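PDB 5B64: protein Kif13b from Mus musculus, which is a kinesin-3 family motor protein that probably uses ATP hydrolysis to carry cargo along microtubules. Local coordinates for residues L45-S50 with L61-A66; T39-T44 with P65-R70. All coordinates share one frame; numbering follows the deposited sequence.

Contact 1: L45-S50 with L61-A66; sequences LQIPTS and LLSEPA
Gln46 and Glu64 face each other as an antiparallel hydrogen-bonded pair. Gln46 N reaches Glu64 O at 3.0 Å and Glu64 N reaches Gln46 O at 3.1 Å, and each donor sits nearly on the extension of the carbonyl bond it uses. Both oxygens also take a CA-H contact: Leu45 CA approaches Glu64 O, and Ser63 CA lies 3.5 Å from Gln46 O.

The side chains of this pair leave the same face of the sheet but part company. Each has its CG between the backbone N and the carbonyl carbon (chi1 73° for Gln46, 64° for Glu64), and because the strands run in opposite directions this brings the end of Gln46 to Ala66 and that of Glu64 to Pro48. The extended glutamine lays its amide against the Ala66 methyl, with CD 3.5 Å from Ala66 CB. Glu64 crosses the proline ring obliquely, its CD 3.5 Å from Pro48 CG. With an alanine in place of Glu64 the carboxylate and its stem are gone, and the Pro48 ring would probably lose its cover on this side and be less firmly placed.

Leu45 lies over the Ser63 hydroxyl, its CD1 3.4 Å from Ser63 OG, a van der Waals touch between a methyl and a polar atom. Farther along the contact is apolar: two Ile47 methyls rest on Leu62 CB from the same side, CG2 at 3.6 Å and CD1 at 3.8 Å. The carbonyl of Leu62 bonds to Ser51 OG in helix 49-53, while the Pro65 ring packs on Gln17 and Ile18 of helix 9-34.

The arrangement is the loop-side end of a beta hairpin formed by strands 40-46 and 64-71, whose long connection contains a short helix and begins where the pairing stops.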
loop_
_atom_site.group_PDB
_atom_site.type_symbol
_atom_site.label_atom_id
_atom_site.label_comp_id
_atom_site.label_asym_id
_atom_site.label_seq_id
_atom_site.Cartn_x
_atom_site.Cartn_y
_atom_site.Cartn_z
ATOM N N LEU B 45 16.048 -11.800 22.911
ATOM C CA LEU B 45 15.430 -12.347 24.099
ATOM C C LEU B 45 14.489 -11.358 24.772
ATOM O O LEU B 45 14.559 -10.137 24.571
ATOM C CB LEU B 45 16.498 -12.801 25.081
ATOM C CG LEU B 45 17.390 -13.905 24.510
ATOM C CD1 LEU B 45 18.285 -14.487 25.607
ATOM C CD2 LEU B 45 16.609 -15.005 23.782
ATOM N N GLN B 46 13.578 -11.905 25.552
ATOM C CA GLN B 46 12.914 -11.103 26.552
ATOM C C GLN B 46 12.624 -11.973 27.760
ATOM O O GLN B 46 12.673 -13.206 27.696
ATOM C CB GLN B 46 11.649 -10.420 26.013
ATOM C CG GLN B 46 10.441 -11.330 25.786
ATOM C CD GLN B 46 9.271 -10.578 25.130
ATOM O OE1 GLN B 46 9.127 -9.357 25.297
ATOM N NE2 GLN B 46 8.447 -11.300 24.365
ATOM N N ILE B 47 12.362 -11.305 28.866
ATOM C CA ILE B 47 11.970 -11.964 30.078
ATOM C C ILE B 47 10.545 -11.515 30.374
ATOM O O ILE B 47 10.311 -10.383 30.806
ATOM C CB ILE B 47 12.950 -11.624 31.206
ATOM C CG1 ILE B 47 14.358 -12.046 30.789
ATOM C CG2 ILE B 47 12.543 -12.302 32.513
ATOM C CD1 ILE B 47 15.352 -11.944 31.883
ATOM N N PRO B 48 9.581 -12.393 30.085
ATOM C CA PRO B 48 8.156 -12.120 30.287
ATOM C C PRO B 48 7.838 -12.086 31.770
ATOM O O PRO B 48 8.626 -12.593 32.563
ATOM C CB PRO B 48 7.478 -13.329 29.645
ATOM C CG PRO B 48 8.515 -14.431 29.721
ATOM C CD PRO B 48 9.833 -13.748 29.556
ATOM N N THR B 49 6.704 -11.509 32.148
ATOM C CA THR B 49 6.357 -11.431 33.557
ATOM C C THR B 49 6.065 -12.828 34.110
ATOM O O THR B 49 6.197 -13.062 35.308
ATOM C CB THR B 49 5.156 -10.492 33.800
ATOM O OG1 THR B 49 5.184 -9.415 32.854
ATOM C CG2 THR B 49 5.196 -9.921 35.213
ATOM N N SER B 50 5.681 -13.755 33.230
ATOM C CA SER B 50 5.422 -15.146 33.622
ATOM C C SER B 50 6.658 -15.802 34.243
ATOM O O SER B 50 6.545 -16.568 35.199
ATOM C CB SER B 50 4.970 -15.984 32.421
ATOM O OG SER B 50 4.141 -15.240 31.547
ATOM N N LEU B 61 16.996 -20.438 33.294
ATOM C CA LEU B 61 16.978 -19.272 32.400
ATOM C C LEU B 61 15.591 -18.675 32.322
ATOM O O LEU B 61 14.617 -19.398 32.140
ATOM C CB LEU B 61 17.437 -19.643 30.984
ATOM C CG LEU B 61 18.868 -20.170 30.875
ATOM C CD1 LEU B 61 18.861 -21.670 30.952
ATOM C CD2 LEU B 61 19.526 -19.709 29.610
ATOM N N LEU B 62 15.509 -17.355 32.442
ATOM C CA LEU B 62 14.228 -16.642 32.391
ATOM C C LEU B 62 13.809 -16.301 30.950
ATOM O O LEU B 62 12.649 -15.944 30.679
ATOM C CB LEU B 62 14.323 -15.351 33.203
ATOM C CG LEU B 62 14.172 -15.370 34.726
ATOM C CD1 LEU B 62 14.482 -16.741 35.344
ATOM C CD2 LEU B 62 15.048 -14.281 35.332
ATOM N N SER B 63 14.758 -16.419 30.029
ATOM C CA SER B 63 14.536 -15.956 28.671
ATOM C C SER B 63 13.710 -16.859 27.785
ATOM O O SER B 63 13.698 -18.087 27.906
ATOM C CB SER B 63 15.860 -15.673 27.974
ATOM O OG SER B 63 16.321 -14.398 28.351
ATOM N N GLU B 64 13.025 -16.205 26.870
ATOM C CA GLU B 64 12.428 -16.877 25.747
ATOM C C GLU B 64 12.574 -15.925 24.570
ATOM O O GLU B 64 12.851 -14.738 24.763
ATOM C CB GLU B 64 10.976 -17.181 26.043
ATOM C CG GLU B 64 10.140 -15.963 26.227
ATOM C CD GLU B 64 8.778 -16.325 26.766
ATOM O OE1 GLU B 64 7.774 -15.692 26.356
ATOM O OE2 GLU B 64 8.719 -17.260 27.602
ATOM N N PRO B 65 12.431 -16.442 23.344
ATOM C CA PRO B 65 12.655 -15.557 22.197
ATOM C C PRO B 65 11.575 -14.494 21.990
ATOM O O PRO B 65 10.378 -14.708 22.229
ATOM C CB PRO B 65 12.693 -16.522 21.006
ATOM C CG PRO B 65 12.954 -17.863 21.598
ATOM C CD PRO B 65 12.346 -17.858 22.951
ATOM N N ALA B 66 12.030 -13.331 21.545
ATOM C CA ALA B 66 11.150 -12.257 21.096
ATOM C C ALA B 66 11.666 -11.748 19.748
ATOM O O ALA B 66 12.785 -12.077 19.328
ATOM C CB ALA B 66 11.081 -11.122 22.130
#

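Contact 2: T39-T44 with P65-R70; sequences TEYKVT and PAIQVR
Tyr41 meets Ile67 at its ring edge, where Ile67 CG2 lies near the ring plane, 3.9 Å from Tyr41 CD1. Val69 runs alongside the tyrosine and brings CG1 obliquely to within 3.8 Å of Tyr41 CE1. Val25 and Ala28 of helix 9-34 and Met91 of helix 81-100 also touch this side chain, and its hydroxyl is bonded to Phe118 O.

The Arg70 guanidinium is met at its edge, in plane, by Glu40 OE1. The bond from Arg70 NE to Glu40 OE1 is straight (169°) but weak, at 3.3 Å, and the carboxylate plane stands 80° from the guanidinium. Both chains have CG opposite the backbone N and run side by side from one face of the sheet. Lys42 NZ makes a salt bridge with Glu40 OE1 at 3.6 Å, and a water that accepts from Lys42 NZ at 2.8 Å is also weakly bonded to Gln68 NE2.

Beneath these groups, six backbone hydrogen bonds pair Glu40 with Arg70, Lys42 with Gln68 and Thr44 with Ala66. The strand axes run antiparallel at 151°.

The chemistry thus divides by face: Tyr41, Val43, Ile67 and Val69 form the apolar side, turned to the helices, whereas opposite them Glu40 is likely to offset, in part, the positive charges of Lys42 and Arg70.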
loop_
_atom_site.group_PDB
_atom_site.type_symbol
_atom_site.label_atom_id
_atom_site.label_comp_id
_atom_site.label_asym_id
_atom_site.label_seq_id
_atom_site.Cartn_x
_atom_site.Cartn_y
_atom_site.Cartn_z
ATOM N N THR B 39 10.572 -5.523 5.643
ATOM C CA THR B 39 10.588 -5.423 7.091
ATOM C C THR B 39 11.593 -6.436 7.654
ATOM O O THR B 39 11.594 -7.591 7.264
ATOM C CB THR B 39 9.169 -5.671 7.681
ATOM O OG1 THR B 39 8.242 -4.739 7.112
ATOM C CG2 THR B 39 9.154 -5.512 9.207
ATOM N N GLU B 40 12.458 -5.995 8.555
ATOM C CA GLU B 40 13.488 -6.865 9.118
ATOM C C GLU B 40 12.960 -7.568 10.376
ATOM O O GLU B 40 12.373 -6.934 11.255
ATOM C CB GLU B 40 14.763 -6.054 9.414
ATOM C CG GLU B 40 15.800 -6.773 10.258
ATOM C CD GLU B 40 16.844 -5.822 10.861
ATOM O OE1 GLU B 40 16.737 -5.472 12.063
ATOM O OE2 GLU B 40 17.779 -5.425 10.137
ATOM N N TYR B 41 13.133 -8.885 10.436
ATOM C CA TYR B 41 12.785 -9.633 11.635
ATOM C C TYR B 41 14.051 -10.223 12.226
ATOM O O TYR B 41 14.731 -11.015 11.584
ATOM C CB TYR B 41 11.742 -10.717 11.346
ATOM C CG TYR B 41 10.441 -10.148 10.831
ATOM C CD1 TYR B 41 9.474 -9.637 11.710
ATOM C CD2 TYR B 41 10.189 -10.084 9.455
ATOM C CE1 TYR B 41 8.290 -9.093 11.225
ATOM C CE2 TYR B 41 9.016 -9.549 8.968
ATOM C CZ TYR B 41 8.072 -9.050 9.849
ATOM O OH TYR B 41 6.918 -8.507 9.329
ATOM N N LYS B 42 14.377 -9.789 13.437
ATOM C CA LYS B 42 15.545 -10.269 14.144
ATOM C C LYS B 42 15.113 -10.957 15.439
ATOM O O LYS B 42 14.185 -10.513 16.110
ATOM C CB LYS B 42 16.467 -9.103 14.484
ATOM C CG LYS B 42 17.520 -8.746 13.449
ATOM C CD LYS B 42 18.425 -7.659 14.029
ATOM C CE LYS B 42 19.333 -7.025 12.979
ATOM N NZ LYS B 42 20.010 -5.799 13.509
ATOM N N VAL B 43 15.799 -12.036 15.795
ATOM C CA VAL B 43 15.501 -12.740 17.030
ATOM C C VAL B 43 16.337 -12.201 18.209
ATOM O O VAL B 43 17.572 -12.106 18.124
ATOM C CB VAL B 43 15.694 -14.269 16.860
ATOM C CG1 VAL B 43 15.445 -15.009 18.180
ATOM C CG2 VAL B 43 14.792 -14.806 15.755
ATOM N N THR B 44 15.643 -11.818 19.283
ATOM C CA THR B 44 16.269 -11.442 20.548
ATOM C C THR B 44 15.651 -12.195 21.715
ATOM O O THR B 44 14.814 -13.080 21.560
ATOM C CB THR B 44 16.055 -9.962 20.895
ATOM O OG1 THR B 44 15.066 -9.382 20.025
ATOM C CG2 THR B 44 17.379 -9.178 20.868
ATOM N N PRO B 65 12.431 -16.442 23.344
ATOM C CA PRO B 65 12.655 -15.557 22.197
ATOM C C PRO B 65 11.575 -14.494 21.990
ATOM O O PRO B 65 10.378 -14.708 22.229
ATOM C CB PRO B 65 12.693 -16.522 21.006
ATOM C CG PRO B 65 12.954 -17.863 21.598
ATOM C CD PRO B 65 12.346 -17.858 22.951
ATOM N N ALA B 66 12.030 -13.331 21.545
ATOM C CA ALA B 66 11.150 -12.257 21.096
ATOM C C ALA B 66 11.666 -11.748 19.748
ATOM O O ALA B 66 12.785 -12.077 19.328
ATOM C CB ALA B 66 11.081 -11.122 22.130
ATOM N N ILE B 67 10.850 -10.955 19.070
ATOM C CA ILE B 67 11.128 -10.598 17.694
ATOM C C ILE B 67 11.281 -9.100 17.533
ATOM O O ILE B 67 10.340 -8.332 17.796
ATOM C CB ILE B 67 9.996 -11.064 16.761
ATOM C CG1 ILE B 67 9.686 -12.547 16.986
ATOM C CG2 ILE B 67 10.339 -10.734 15.312
ATOM C CD1 ILE B 67 10.848 -13.462 16.758
ATOM N N GLN B 68 12.465 -8.688 17.096
ATOM C CA GLN B 68 12.690 -7.292 16.797
ATOM C C GLN B 68 12.224 -7.021 15.384
ATOM O O GLN B 68 12.680 -7.657 14.441
ATOM C CB GLN B 68 14.155 -6.914 16.944
ATOM C CG GLN B 68 14.437 -5.528 16.396
ATOM C CD GLN B 68 15.768 -4.984 16.856
ATOM O OE1 GLN B 68 15.954 -4.700 18.042
ATOM N NE2 GLN B 68 16.708 -4.834 15.920
ATOM N N VAL B 69 11.300 -6.078 15.259
ATOM C CA VAL B 69 10.654 -5.791 14.000
ATOM C C VAL B 69 11.087 -4.397 13.551
ATOM O O VAL B 69 10.836 -3.405 14.233
ATOM C CB VAL B 69 9.115 -5.875 14.137
ATOM C CG1 VAL B 69 8.447 -5.626 12.799
ATOM C CG2 VAL B 69 8.695 -7.227 14.702
ATOM N N ARG B 70 11.773 -4.323 12.417
ATOM C CA ARG B 70 12.272 -3.044 11.948
ATOM C C ARG B 70 11.764 -2.726 10.542
ATOM O O ARG B 70 11.780 -3.585 9.649
ATOM C CB ARG B 70 13.802 -2.994 12.011
ATOM C CG ARG B 70 14.353 -1.574 12.115
ATOM C CD ARG B 70 15.850 -1.502 11.816
ATOM N NE ARG B 70 16.662 -2.225 12.792
ATOM C CZ ARG B 70 17.275 -1.657 13.828
ATOM N NH1 ARG B 70 17.169 -0.349 14.031
ATOM N NH2 ARG B 70 17.999 -2.396 14.662
HETATM O O HOH W 1 20.060 -4.082 15.759
#

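Both contacts join strand 40-46 to strand 64-71, sharing Pro65 and Ala66, and their centres lie about 14 Å apart. Contact 2 is the more central, its middle about 7 Å from the centre of the chain, and half of its touching residues are buried; contact 1 sits about 16 Å out, with mostly partly exposed residues. In contact 2, backbone pairing is unbroken from Glu40–Arg70 to Thr44–Ala66, with a helix-covered apolar face and a salt-bridge network on the other. Contact 1 keeps a single hydrogen-bonded pair before the strands separate, and relies more on small apolar touches and a carboxylate crossing a proline ring, without any salt bridge between its segments.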